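Long-range contacts in fatty-acid-binding protein 1 (Arabidopsis thaliana, PDB 4DOO), which binds fatty acids, preferably saturated ones, in the plastid through a chalcone-isomerase-like domain, and may take part in alpha-linolenic acid metabolism: residues A83-V94 against P141-P152; N123-L133 against V165-L173. All coordinates share one frame; numbering follows the deposited sequence.

Interaction 1 (A83-V94 against P141-P152); sequences ADIKMTIRLQIV and PRNSTIDLTKDP
Arg90 and Asp147 join neighbouring strands of the antiparallel sheet of the chalcone-isomerase fold by a side-on salt bridge. NE of Arg90 meets OD1 of Asp147 at 3.0 Å while its NH2 takes OD2; both oxygens use their syn lone pairs, and the guanidinium and carboxylate planes, 11° apart, are nearly coplanar. At one end of the ladder the fully extended Lys150 sends NZ to the carbonyl O of Ala83 (2.9 Å), nearly along the C=O axis, its CD passing the O of Ile85. At the other, Arg142 NH1 reaches Val94 O at 2.7 Å. Between these ends strands 87-93 and 145-151 pair backbone to backbone; the bond from Leu91 N to Ile146 O is almost straight (179°), whereas that from Met87 N to Lys150 O is weak. Thr88 stands beside Thr149 on the salt-bridge face, its OG1 bonded to Arg22. The opposite face, with Ile89 and Ile146, is largely apolar apart from Lys150; Leu91 and Leu148 pack against helix 171-182 through Tyr181 and Ile177, Met87 and Lys150 meet Leu178, and Leu148 touches bound laurate. With Leu91 CG anti to the carbonyl carbon (chi1 -59°), its CD1 crosses to CG of Leu148 at 3.8 Å.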
loop_
_atom_site.group_PDB
_atom_site.type_symbol
_atom_site.label_atom_id
_atom_site.label_comp_id
_atom_site.label_asym_id
_atom_site.label_seq_id
_atom_site.Cartn_x
_atom_site.Cartn_y
_atom_site.Cartn_z
ATOM N N ALA A 83 -1.638 7.674 11.615
ATOM C CA ALA A 83 -1.445 6.954 12.866
ATOM C C ALA A 83 -0.299 5.946 12.783
ATOM O O ALA A 83 0.096 5.515 11.696
ATOM C CB ALA A 83 -2.728 6.249 13.251
ATOM N N ASP A 84 0.246 5.578 13.936
ATOM C CA ASP A 84 1.329 4.609 13.961
ATOM C C ASP A 84 0.683 3.232 13.903
ATOM O O ASP A 84 0.539 2.546 14.912
ATOM C CB ASP A 84 2.167 4.767 15.234
ATOM C CG ASP A 84 3.388 3.862 15.242
ATOM O OD1 ASP A 84 3.893 3.529 14.148
ATOM O OD2 ASP A 84 3.853 3.498 16.342
ATOM N N ILE A 85 0.274 2.853 12.699
ATOM C CA ILE A 85 -0.370 1.575 12.462
ATOM C C ILE A 85 0.501 0.750 11.520
ATOM O O ILE A 85 0.839 1.201 10.424
ATOM C CB ILE A 85 -1.772 1.777 11.819
ATOM C CG1 ILE A 85 -2.715 2.431 12.831
ATOM C CG2 ILE A 85 -2.325 0.441 11.331
ATOM C CD1 ILE A 85 -4.065 2.847 12.255
ATOM N N LYS A 86 0.878 -0.443 11.965
ATOM C CA LYS A 86 1.688 -1.336 11.150
ATOM C C LYS A 86 0.831 -1.819 9.989
ATOM O O LYS A 86 -0.301 -2.263 10.181
ATOM C CB LYS A 86 2.168 -2.531 11.976
ATOM C CG LYS A 86 3.224 -2.161 13.013
ATOM C CD LYS A 86 3.740 -3.382 13.770
ATOM C CE LYS A 86 2.664 -4.031 14.622
ATOM N NZ LYS A 86 2.137 -3.092 15.655
ATOM N N MET A 87 1.375 -1.721 8.784
ATOM C CA MET A 87 0.654 -2.146 7.602
ATOM C C MET A 87 1.569 -2.842 6.612
ATOM O O MET A 87 2.797 -2.703 6.663
ATOM C CB MET A 87 0.023 -0.945 6.902
ATOM C CG MET A 87 -0.910 -0.111 7.757
ATOM S SD MET A 87 -1.682 1.155 6.740
ATOM C CE MET A 87 -3.007 1.714 7.828
ATOM N N THR A 88 0.955 -3.586 5.702
ATOM C CA THR A 88 1.697 -4.278 4.660
ATOM C C THR A 88 0.948 -4.112 3.349
ATOM O O THR A 88 -0.282 -4.205 3.310
ATOM C CB THR A 88 1.829 -5.798 4.937
ATOM O OG1 THR A 88 2.647 -6.012 6.089
ATOM C CG2 THR A 88 2.478 -6.504 3.740
ATOM N N ILE A 89 1.698 -3.831 2.289
ATOM C CA ILE A 89 1.132 -3.717 0.953
ATOM C C ILE A 89 1.832 -4.835 0.189
ATOM O O ILE A 89 3.039 -4.771 -0.034
ATOM C CB ILE A 89 1.482 -2.374 0.260
ATOM C CG1 ILE A 89 0.932 -1.194 1.063
ATOM C CG2 ILE A 89 0.914 -2.365 -1.157
ATOM C CD1 ILE A 89 -0.571 -1.222 1.237
ATOM N N ARG A 90 1.095 -5.877 -0.170
ATOM C CA ARG A 90 1.690 -6.974 -0.922
ATOM C C ARG A 90 1.352 -6.830 -2.396
ATOM O O ARG A 90 0.178 -6.763 -2.770
ATOM C CB ARG A 90 1.190 -8.325 -0.405
ATOM C CG ARG A 90 1.550 -9.492 -1.318
ATOM C CD ARG A 90 1.313 -10.822 -0.623
ATOM N NE ARG A 90 2.192 -10.972 0.533
ATOM C CZ ARG A 90 2.241 -12.055 1.300
ATOM N NH1 ARG A 90 1.459 -13.094 1.035
ATOM N NH2 ARG A 90 3.073 -12.096 2.331
ATOM N N LEU A 91 2.390 -6.764 -3.228
ATOM C CA LEU A 91 2.215 -6.633 -4.667
ATOM C C LEU A 91 2.557 -7.956 -5.329
ATOM O O LEU A 91 3.516 -8.615 -4.935
ATOM C CB LEU A 91 3.156 -5.568 -5.250
ATOM C CG LEU A 91 3.110 -4.116 -4.788
ATOM C CD1 LEU A 91 3.708 -3.999 -3.401
ATOM C CD2 LEU A 91 3.896 -3.258 -5.770
ATOM N N GLN A 92 1.767 -8.338 -6.328
ATOM C CA GLN A 92 2.015 -9.556 -7.095
ATOM C C GLN A 92 1.962 -9.139 -8.558
ATOM O O GLN A 92 0.909 -8.731 -9.061
ATOM C CB GLN A 92 0.962 -10.625 -6.796
ATOM C CG GLN A 92 1.076 -11.209 -5.396
ATOM C CD GLN A 92 0.135 -12.373 -5.182
ATOM O OE1 GLN A 92 0.261 -13.412 -5.829
ATOM N NE2 GLN A 92 -0.818 -12.204 -4.276
ATOM N N ILE A 93 3.106 -9.229 -9.231
ATOM C CA ILE A 93 3.224 -8.814 -10.625
ATOM C C ILE A 93 2.351 -9.609 -11.585
ATOM O O ILE A 93 2.433 -10.835 -11.645
ATOM C CB ILE A 93 4.703 -8.888 -11.100
ATOM C CG1 ILE A 93 5.594 -8.090 -10.143
ATOM C CG2 ILE A 93 4.836 -8.339 -12.520
ATOM C CD1 ILE A 93 5.198 -6.631 -9.991
ATOM N N VAL A 94 1.523 -8.889 -12.339
ATOM C CA VAL A 94 0.617 -9.489 -13.312
ATOM C C VAL A 94 1.165 -9.433 -14.745
ATOM O O VAL A 94 1.221 -10.457 -15.434
ATOM C CB VAL A 94 -0.764 -8.786 -13.275
ATOM C CG1 VAL A 94 -1.658 -9.312 -14.387
ATOM C CG2 VAL A 94 -1.419 -9.011 -11.916
ATOM N N PRO A 141 9.685 -10.380 -13.249
ATOM C CA PRO A 141 8.732 -11.247 -13.936
ATOM C C PRO A 141 7.363 -11.397 -13.292
ATOM O O PRO A 141 7.176 -11.128 -12.101
ATOM C CB PRO A 141 9.483 -12.571 -13.998
ATOM C CG PRO A 141 10.147 -12.606 -12.655
ATOM C CD PRO A 141 10.704 -11.182 -12.537
ATOM N N ARG A 142 6.411 -11.836 -14.108
ATOM C CA ARG A 142 5.053 -12.094 -13.655
ATOM C C ARG A 142 5.135 -13.083 -12.496
ATOM O O ARG A 142 5.987 -13.978 -12.492
ATOM C CB ARG A 142 4.231 -12.698 -14.801
ATOM C CG ARG A 142 2.808 -13.131 -14.437
ATOM C CD ARG A 142 2.159 -13.808 -15.641
ATOM N NE ARG A 142 0.903 -14.497 -15.344
ATOM C CZ ARG A 142 -0.273 -13.898 -15.181
ATOM N NH1 ARG A 142 -0.373 -12.580 -15.280
ATOM N NH2 ARG A 142 -1.359 -14.623 -14.937
ATOM N N ASN A 143 4.258 -12.899 -11.514
ATOM C CA ASN A 143 4.174 -13.738 -10.319
ATOM C C ASN A 143 5.188 -13.393 -9.228
ATOM O O ASN A 143 5.254 -14.076 -8.203
ATOM C CB ASN A 143 4.275 -15.224 -10.686
ATOM C CG ASN A 143 3.135 -15.679 -11.575
ATOM O OD1 ASN A 143 1.968 -15.425 -11.282
ATOM N ND2 ASN A 143 3.468 -16.358 -12.667
ATOM N N SER A 144 5.980 -12.345 -9.446
ATOM C CA SER A 144 6.945 -11.915 -8.430
ATOM C C SER A 144 6.120 -11.262 -7.324
ATOM O O SER A 144 5.102 -10.630 -7.608
ATOM C CB SER A 144 7.923 -10.877 -8.996
ATOM O OG SER A 144 8.699 -11.406 -10.057
ATOM N N THR A 145 6.546 -11.421 -6.076
ATOM C CA THR A 145 5.829 -10.831 -4.948
ATOM C C THR A 145 6.722 -9.844 -4.205
ATOM O O THR A 145 7.856 -10.166 -3.847
ATOM C CB THR A 145 5.364 -11.907 -3.936
ATOM O OG1 THR A 145 4.419 -12.784 -4.562
ATOM C CG2 THR A 145 4.710 -11.258 -2.727
ATOM N N ILE A 146 6.213 -8.636 -3.988
ATOM C CA ILE A 146 6.959 -7.611 -3.269
ATOM C C ILE A 146 6.121 -7.181 -2.080
ATOM O O ILE A 146 4.931 -6.899 -2.223
ATOM C CB ILE A 146 7.225 -6.358 -4.136
ATOM C CG1 ILE A 146 8.040 -6.730 -5.378
ATOM C CG2 ILE A 146 7.960 -5.304 -3.315
ATOM C CD1 ILE A 146 7.231 -7.423 -6.458
ATOM N N ASP A 147 6.745 -7.138 -0.908
ATOM C CA ASP A 147 6.051 -6.728 0.303
ATOM C C ASP A 147 6.595 -5.411 0.836
ATOM O O ASP A 147 7.764 -5.324 1.221
ATOM C CB ASP A 147 6.185 -7.803 1.386
ATOM C CG ASP A 147 5.119 -8.871 1.284
ATOM O OD1 ASP A 147 4.286 -8.802 0.354
ATOM O OD2 ASP A 147 5.110 -9.782 2.141
ATOM N N LEU A 148 5.747 -4.387 0.841
ATOM C CA LEU A 148 6.125 -3.081 1.363
ATOM C C LEU A 148 5.488 -3.014 2.741
ATOM O O LEU A 148 4.268 -3.127 2.873
ATOM C CB LEU A 148 5.559 -1.953 0.491
ATOM C CG LEU A 148 5.806 -1.988 -1.019
ATOM C CD1 LEU A 148 5.036 -0.845 -1.679
ATOM C CD2 LEU A 148 7.290 -1.874 -1.307
ATOM N N THR A 149 6.295 -2.844 3.778
ATOM C CA THR A 149 5.717 -2.785 5.110
ATOM C C THR A 149 6.055 -1.530 5.896
ATOM O O THR A 149 7.156 -0.987 5.802
ATOM C CB THR A 149 6.126 -4.008 5.956
ATOM O OG1 THR A 149 7.540 -3.998 6.169
ATOM C CG2 THR A 149 5.731 -5.297 5.250
ATOM N N LYS A 150 5.069 -1.070 6.657
ATOM C CA LYS A 150 5.216 0.087 7.519
ATOM C C LYS A 150 5.459 -0.522 8.897
ATOM O O LYS A 150 4.536 -1.023 9.541
ATOM C CB LYS A 150 3.930 0.921 7.520
ATOM C CG LYS A 150 3.976 2.153 8.416
ATOM C CD LYS A 150 2.676 2.936 8.342
ATOM C CE LYS A 150 2.676 4.109 9.310
ATOM N NZ LYS A 150 1.410 4.887 9.228
ATOM N N ASP A 151 6.715 -0.510 9.322
ATOM C CA ASP A 151 7.097 -1.058 10.617
ATOM C C ASP A 151 6.988 0.051 11.660
ATOM O O ASP A 151 6.878 1.227 11.308
ATOM C CB ASP A 151 8.535 -1.582 10.551
ATOM C CG ASP A 151 8.697 -2.730 9.565
ATOM O OD1 ASP A 151 9.852 -3.065 9.224
ATOM O OD2 ASP A 151 7.670 -3.302 9.135
ATOM N N PRO A 152 7.013 -0.304 12.955
ATOM C CA PRO A 152 6.913 0.712 14.010
ATOM C C PRO A 152 7.887 1.873 13.809
ATOM O O PRO A 152 8.987 1.693 13.277
ATOM C CB PRO A 152 7.205 -0.086 15.279
ATOM C CG PRO A 152 6.618 -1.422 14.964
ATOM C CD PRO A 152 7.081 -1.658 13.536
HETATM O O HOH W 1 4.182 2.746 11.837
HETATM O O HOH W 2 2.472 -14.802 -7.138
#

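Interaction 2 (N123-L133 against V165-L173); sequences NDELLQSFTSL and VGSVKSHLL
The segment 123-133, with helix 124-131, lies over the end of strand 163-169 and the start of helix 171-182, touching them through Leu126, Phe130 and Leu133. The backbones come nearest at Leu133 and Gly166, whose CA atoms are 6.0 Å apart. Gly166, at phi 152°, has a backbone conformation in which a CB would be jammed against the preceding carbonyl O; it would also collide with Leu133 CD2, which lies 3.8 Å from the glycine CA. Farther along, Val168 turns both methyls to the helix, CG1 meeting the Ser129 OG. Ser170 is the N-cap of helix 171-182: its OG, anti to the backbone N (chi1 169°), accepts from Leu173 N at 3.0 Å in a nearly straight bond. Both methyls of Leu126 come up to that oxygen from one side, CD2 at 3.6 Å and CD1 at 3.7 Å; CD2 also meets CD2 of Leu172, which in turn lies against OD1 of Asn123. An alanine at Ser170 would remove the cap acceptor, would probably leave Leu173 N without its mate, and is likely to open a gap beside Leu126. Phe130 crosses Leu173 at about a right angle, CD1 to CD2, while its ring packs edge-to-face with Phe107 and Phe134. The contact is thus mostly apolar, and its cohesion probably comes from the fit of methyls, the capping bond being local to one segment.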
loop_
_atom_site.group_PDB
_atom_site.type_symbol
_atom_site.label_atom_id
_atom_site.label_comp_id
_atom_site.label_asym_id
_atom_site.label_seq_id
_atom_site.Cartn_x
_atom_site.Cartn_y
_atom_site.Cartn_z
ATOM N N ASN A 123 13.180 16.333 -2.033
ATOM C CA ASN A 123 13.235 14.992 -1.460
ATOM C C ASN A 123 13.969 14.056 -2.408
ATOM O O ASN A 123 13.800 12.829 -2.334
ATOM C CB ASN A 123 11.824 14.462 -1.237
ATOM C CG ASN A 123 10.974 15.420 -0.459
ATOM O OD1 ASN A 123 11.271 15.730 0.698
ATOM N ND2 ASN A 123 9.912 15.907 -1.084
ATOM N N ASP A 124 14.775 14.628 -3.297
ATOM C CA ASP A 124 15.527 13.829 -4.251
ATOM C C ASP A 124 16.321 12.733 -3.549
ATOM O O ASP A 124 16.305 11.588 -3.989
ATOM C CB ASP A 124 16.468 14.730 -5.046
ATOM C CG ASP A 124 15.737 15.860 -5.742
ATOM O OD1 ASP A 124 14.837 15.571 -6.559
ATOM O OD2 ASP A 124 16.066 17.037 -5.484
ATOM N N GLU A 125 17.013 13.081 -2.465
ATOM C CA GLU A 125 17.812 12.095 -1.745
ATOM C C GLU A 125 16.940 11.033 -1.099
ATOM O O GLU A 125 17.302 9.859 -1.052
ATOM C CB GLU A 125 18.694 12.768 -0.683
ATOM C CG GLU A 125 19.680 13.787 -1.251
ATOM C CD GLU A 125 20.756 14.199 -0.257
ATOM O OE1 GLU A 125 21.592 15.061 -0.607
ATOM O OE2 GLU A 125 20.767 13.655 0.869
ATOM N N LEU A 126 15.787 11.450 -0.594
ATOM C CA LEU A 126 14.865 10.516 0.030
ATOM C C LEU A 126 14.393 9.529 -1.033
ATOM O O LEU A 126 14.427 8.314 -0.823
ATOM C CB LEU A 126 13.666 11.266 0.622
ATOM C CG LEU A 126 12.592 10.377 1.259
ATOM C CD1 LEU A 126 13.235 9.489 2.317
ATOM C CD2 LEU A 126 11.497 11.244 1.866
ATOM N N LEU A 127 13.968 10.055 -2.178
ATOM C CA LEU A 127 13.503 9.215 -3.277
ATOM C C LEU A 127 14.618 8.295 -3.752
ATOM O O LEU A 127 14.360 7.176 -4.178
ATOM C CB LEU A 127 13.010 10.069 -4.452
ATOM C CG LEU A 127 12.494 9.296 -5.677
ATOM C CD1 LEU A 127 11.310 8.416 -5.282
ATOM C CD2 LEU A 127 12.083 10.274 -6.770
ATOM N N GLN A 128 15.860 8.763 -3.678
ATOM C CA GLN A 128 16.984 7.943 -4.113
ATOM C C GLN A 128 17.248 6.802 -3.136
ATOM O O GLN A 128 17.672 5.721 -3.541
ATOM C CB GLN A 128 18.248 8.797 -4.274
ATOM C CG GLN A 128 19.453 8.026 -4.798
ATOM C CD GLN A 128 19.147 7.244 -6.066
ATOM O OE1 GLN A 128 18.693 7.805 -7.066
ATOM N NE2 GLN A 128 19.394 5.939 -6.029
ATOM N N SER A 129 17.000 7.036 -1.850
ATOM C CA SER A 129 17.213 5.993 -0.852
ATOM C C SER A 129 16.216 4.861 -1.087
ATOM O O SER A 129 16.492 3.695 -0.781
ATOM C CB SER A 129 17.049 6.554 0.567
ATOM O OG SER A 129 15.725 6.997 0.808
ATOM N N PHE A 130 15.053 5.209 -1.630
ATOM C CA PHE A 130 14.025 4.214 -1.924
ATOM C C PHE A 130 14.452 3.442 -3.169
ATOM O O PHE A 130 14.457 2.212 -3.185
ATOM C CB PHE A 130 12.675 4.892 -2.175
ATOM C CG PHE A 130 11.565 3.931 -2.503
ATOM C CD1 PHE A 130 11.145 2.987 -1.570
ATOM C CD2 PHE A 130 10.945 3.966 -3.747
ATOM C CE1 PHE A 130 10.119 2.085 -1.873
ATOM C CE2 PHE A 130 9.919 3.072 -4.062
ATOM C CZ PHE A 130 9.506 2.130 -3.120
ATOM N N THR A 131 14.817 4.180 -4.210
ATOM C CA THR A 131 15.264 3.585 -5.466
ATOM C C THR A 131 16.403 2.589 -5.241
ATOM O O THR A 131 16.407 1.494 -5.811
ATOM C CB THR A 131 15.762 4.674 -6.443
ATOM O OG1 THR A 131 14.681 5.556 -6.769
ATOM C CG2 THR A 131 16.304 4.041 -7.726
ATOM N N SER A 132 17.369 2.979 -4.412
ATOM C CA SER A 132 18.525 2.138 -4.122
ATOM C C SER A 132 18.167 0.770 -3.552
ATOM O O SER A 132 18.964 -0.164 -3.628
ATOM C CB SER A 132 19.478 2.858 -3.159
ATOM O OG SER A 132 20.013 4.027 -3.755
ATOM N N LEU A 133 16.979 0.649 -2.975
ATOM C CA LEU A 133 16.554 -0.626 -2.411
ATOM C C LEU A 133 16.441 -1.689 -3.503
ATOM O O LEU A 133 16.563 -2.886 -3.233
ATOM C CB LEU A 133 15.204 -0.475 -1.703
ATOM C CG LEU A 133 15.123 0.437 -0.472
ATOM C CD1 LEU A 133 13.687 0.461 0.040
ATOM C CD2 LEU A 133 16.066 -0.061 0.618
ATOM N N VAL A 165 15.138 -6.670 1.593
ATOM C CA VAL A 165 16.166 -5.976 0.828
ATOM C C VAL A 165 16.641 -4.669 1.445
ATOM O O VAL A 165 17.645 -4.106 1.010
ATOM C CB VAL A 165 15.692 -5.680 -0.610
ATOM C CG1 VAL A 165 15.391 -6.983 -1.333
ATOM C CG2 VAL A 165 14.460 -4.784 -0.582
ATOM N N GLY A 166 15.926 -4.180 2.452
ATOM C CA GLY A 166 16.337 -2.941 3.084
ATOM C C GLY A 166 15.193 -2.159 3.689
ATOM O O GLY A 166 14.026 -2.510 3.517
ATOM N N SER A 167 15.535 -1.091 4.400
ATOM C CA SER A 167 14.538 -0.252 5.039
ATOM C C SER A 167 14.945 1.210 4.958
ATOM O O SER A 167 16.114 1.538 4.736
ATOM C CB SER A 167 14.379 -0.630 6.515
ATOM O OG SER A 167 14.133 -2.014 6.684
ATOM N N VAL A 168 13.960 2.081 5.143
ATOM C CA VAL A 168 14.164 3.522 5.134
ATOM C C VAL A 168 13.258 4.094 6.216
ATOM O O VAL A 168 12.038 3.920 6.172
ATOM C CB VAL A 168 13.790 4.151 3.764
ATOM C CG1 VAL A 168 13.919 5.669 3.831
ATOM C CG2 VAL A 168 14.700 3.602 2.667
ATOM N N LYS A 169 13.859 4.748 7.203
ATOM C CA LYS A 169 13.089 5.347 8.282
ATOM C C LYS A 169 12.688 6.738 7.811
ATOM O O LYS A 169 13.526 7.632 7.710
ATOM C CB LYS A 169 13.930 5.441 9.557
ATOM C CG LYS A 169 13.158 5.981 10.747
ATOM C CD LYS A 169 14.033 6.100 11.980
ATOM C CE LYS A 169 13.227 6.650 13.144
ATOM N NZ LYS A 169 12.039 5.798 13.437
ATOM N N SER A 170 11.407 6.912 7.506
ATOM C CA SER A 170 10.908 8.195 7.032
ATOM C C SER A 170 9.390 8.244 7.083
ATOM O O SER A 170 8.707 7.497 6.384
ATOM C CB SER A 170 11.387 8.448 5.596
ATOM O OG SER A 170 10.726 9.562 5.009
ATOM N N HIS A 171 8.869 9.125 7.927
ATOM C CA HIS A 171 7.430 9.289 8.062
ATOM C C HIS A 171 6.887 9.749 6.710
ATOM O O HIS A 171 5.830 9.304 6.260
ATOM C CB HIS A 171 7.135 10.341 9.136
ATOM C CG HIS A 171 5.690 10.443 9.505
ATOM N ND1 HIS A 171 4.714 10.814 8.604
ATOM C CD2 HIS A 171 5.055 10.235 10.682
ATOM C CE1 HIS A 171 3.540 10.827 9.211
ATOM N NE2 HIS A 171 3.719 10.480 10.473
ATOM N N LEU A 172 7.632 10.636 6.057
ATOM C CA LEU A 172 7.234 11.166 4.757
ATOM C C LEU A 172 7.106 10.076 3.691
ATOM O O LEU A 172 6.099 10.005 2.981
ATOM C CB LEU A 172 8.242 12.224 4.296
ATOM C CG LEU A 172 8.023 12.803 2.900
ATOM C CD1 LEU A 172 6.647 13.443 2.817
ATOM C CD2 LEU A 172 9.113 13.827 2.602
ATOM N N LEU A 173 8.127 9.237 3.575
ATOM C CA LEU A 173 8.105 8.160 2.589
ATOM C C LEU A 173 6.959 7.184 2.852
ATOM O O LEU A 173 6.250 6.791 1.927
ATOM C CB LEU A 173 9.436 7.402 2.590
ATOM C CG LEU A 173 9.580 6.310 1.525
ATOM C CD1 LEU A 173 9.396 6.907 0.136
ATOM C CD2 LEU A 173 10.953 5.664 1.645
#

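In the fold
Interactions 1 and 2 illustrate how one sheet can support a ligand pocket from separate places. Their centres are 15 Å apart and their nearest atoms about 5 Å. Along the chain the segments alternate, strand 145-151 being the next regular element after helix 124-131, and strand 155-160 stands between them in the sheet. Both reach the laurate pocket: the side chains of Leu148 in interaction 1 and Phe130 in interaction 2 each lie about 4 Å from a bound laurate. Leu91 is about 3 Å, side chain to side chain, from dodecanoate-binding Tyr43, and Phe130 about 7 Å from Ser110, another such residue. Helix 171-182 begins in interaction 2 and goes on to pack against Met87, Leu91, Leu148 and Lys150.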